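Local coordinates for protein D-alanyl-D-alanine carboxypeptidase DacB2 (Mycobacterium tuberculosis H37Rv, PDB 4RYE) that shows D,D-carboxypeptidase activity on synthetic pentapeptides in vitro and probably trims peptidoglycan stem peptides during cell wall biogenesis, at residues L58-L63 with V121-A126. Numbering follows the deposited sequence.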
loop_
_atom_site.group_PDB
_atom_site.type_symbol
_atom_site.label_atom_id
_atom_site.label_comp_id
_atom_site.label_asym_id
_atom_site.label_seq_id
_atom_site.Cartn_x
_atom_site.Cartn_y
_atom_site.Cartn_z
ATOM N N LEU A 58 2.314 -13.749 -1.250
ATOM C CA LEU A 58 3.295 -14.068 -2.276
ATOM C C LEU A 58 4.364 -15.015 -1.766
ATOM O O LEU A 58 4.893 -15.828 -2.526
ATOM C CB LEU A 58 3.931 -12.795 -2.831
ATOM C CG LEU A 58 3.006 -12.013 -3.759
ATOM C CD1 LEU A 58 3.535 -10.606 -3.956
ATOM C CD2 LEU A 58 2.866 -12.750 -5.086
ATOM N N ASP A 59 4.683 -14.927 -0.482
ATOM C CA ASP A 59 5.639 -15.871 0.102
ATOM C C ASP A 59 5.083 -17.290 0.233
ATOM O O ASP A 59 5.793 -18.261 0.003
ATOM C CB ASP A 59 6.113 -15.398 1.481
ATOM C CG ASP A 59 7.170 -14.314 1.396
ATOM O OD1 ASP A 59 7.568 -13.938 0.272
ATOM O OD2 ASP A 59 7.609 -13.845 2.467
ATOM N N GLU A 60 3.814 -17.408 0.613
ATOM C CA GLU A 60 3.275 -18.713 1.011
ATOM C C GLU A 60 2.394 -19.399 -0.023
ATOM O O GLU A 60 2.268 -20.627 -0.021
ATOM C CB GLU A 60 2.489 -18.581 2.320
ATOM C CG GLU A 60 3.263 -17.881 3.425
ATOM C CD GLU A 60 2.719 -18.173 4.815
ATOM O OE1 GLU A 60 1.802 -19.017 4.947
ATOM O OE2 GLU A 60 3.224 -17.557 5.778
ATOM N N LEU A 61 1.763 -18.623 -0.893
ATOM C CA LEU A 61 0.728 -19.183 -1.764
ATOM C C LEU A 61 1.198 -19.319 -3.204
ATOM O O LEU A 61 1.860 -18.430 -3.728
ATOM C CB LEU A 61 -0.528 -18.308 -1.719
ATOM C CG LEU A 61 -1.250 -18.112 -0.380
ATOM C CD1 LEU A 61 -2.385 -17.083 -0.535
ATOM C CD2 LEU A 61 -1.783 -19.431 0.191
ATOM N N ASP A 62 0.861 -20.437 -3.838
ATOM C CA ASP A 62 1.040 -20.583 -5.284
ATOM C C ASP A 62 0.020 -19.670 -5.973
ATOM O O ASP A 62 -1.133 -19.600 -5.544
ATOM C CB ASP A 62 0.817 -22.036 -5.702
ATOM C CG ASP A 62 1.135 -22.286 -7.172
ATOM O OD1 ASP A 62 0.386 -21.796 -8.050
ATOM O OD2 ASP A 62 2.130 -22.994 -7.449
ATOM N N LEU A 63 0.433 -18.975 -7.034
ATOM C CA LEU A 63 -0.430 -17.973 -7.676
ATOM C C LEU A 63 -1.636 -18.606 -8.351
ATOM O O LEU A 63 -2.664 -17.950 -8.557
ATOM C CB LEU A 63 0.356 -17.151 -8.703
ATOM C CG LEU A 63 1.357 -16.109 -8.200
ATOM C CD1 LEU A 63 2.097 -15.522 -9.391
ATOM C CD2 LEU A 63 0.657 -15.010 -7.404
ATOM N N VAL A 121 -3.221 -12.404 10.387
ATOM C CA VAL A 121 -2.746 -11.219 11.080
ATOM C C VAL A 121 -1.430 -11.525 11.799
ATOM O O VAL A 121 -0.499 -10.710 11.759
ATOM C CB VAL A 121 -3.807 -10.660 12.042
ATOM C CG1 VAL A 121 -3.214 -9.561 12.935
ATOM C CG2 VAL A 121 -4.989 -10.124 11.237
ATOM N N ALA A 122 -1.333 -12.694 12.427
ATOM C CA ALA A 122 -0.065 -13.076 13.067
ATOM C C ALA A 122 1.069 -13.185 12.045
ATOM O O ALA A 122 2.183 -12.737 12.309
ATOM C CB ALA A 122 -0.202 -14.368 13.839
ATOM N N LYS A 123 0.790 -13.782 10.885
ATOM C CA LYS A 123 1.788 -13.842 9.807
ATOM C C LYS A 123 2.197 -12.469 9.271
ATOM O O LYS A 123 3.369 -12.242 8.954
ATOM C CB LYS A 123 1.300 -14.726 8.653
ATOM C CG LYS A 123 1.177 -16.206 9.019
ATOM C CD LYS A 123 0.587 -17.006 7.852
ATOM C CE LYS A 123 0.574 -18.500 8.169
ATOM N NZ LYS A 123 -0.030 -19.297 7.063
HETATM N N MSE A 124 1.240 -11.552 9.142
HETATM C CA MSE A 124 1.570 -10.195 8.709
HETATM C C MSE A 124 2.490 -9.490 9.713
HETATM O O MSE A 124 3.472 -8.856 9.343
HETATM C CB MSE A 124 0.293 -9.376 8.491
HETATM C CG MSE A 124 -0.480 -9.767 7.231
HETATM SE SE MSE A 124 -2.323 -9.130 7.340
HETATM C CE MSE A 124 -2.010 -7.209 7.146
ATOM N N ASN A 125 2.166 -9.609 10.989
ATOM C CA ASN A 125 2.990 -9.007 12.027
ATOM C C ASN A 125 4.370 -9.649 12.085
ATOM O O ASN A 125 5.370 -8.956 12.264
ATOM C CB ASN A 125 2.264 -9.073 13.376
ATOM C CG ASN A 125 1.151 -8.047 13.466
ATOM O OD1 ASN A 125 1.288 -6.938 12.943
ATOM N ND2 ASN A 125 0.044 -8.410 14.099
ATOM N N ALA A 126 4.436 -10.964 11.895
ATOM C CA ALA A 126 5.742 -11.626 11.834
ATOM C C ALA A 126 6.570 -11.123 10.647
ATOM O O ALA A 126 7.785 -10.935 10.759
ATOM C CB ALA A 126 5.587 -13.129 11.776
#
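Glu-60, in the last turn of helix 50-60, and Lys-123, midway along helix 117-130, come nearest in backbone at 10.2 Å between their CA atoms, a gap spanned by side chains alone. Both point their CB toward the opposite segment, and the lysine is extended beyond CG, with chi2 to chi4 all near 180°. That reach brings Lys-123 NZ to 2.8 Å from Glu-60 OE1, a salt bridge that is also a hydrogen bond. The ammonium meets the syn side of the carboxylate, 17° out of its plane. OE2 instead lies beside the aliphatic part of the lysine, 3.4 Å from Lys-123 CD; the two chains pass at an angle. Lys-123 NZ also donates to Leu-114 O, which ties the same ammonium to the loop before helix 117-130. Asp-59, next to Glu-60, and Lys-127, one turn on from Lys-123, form a second salt bridge between the helices, while Met-124, present as selenomethionine, packs on Leu-52, Leu-53 and Val-56. With just 88 Å² buried and Glu-60 exposed, solvent probably screens this surface ion pair, which, away from the active site, joins the end of the helix begun by Lys-50, the probable SxxK proton acceptor, to the middle of helix 117-130.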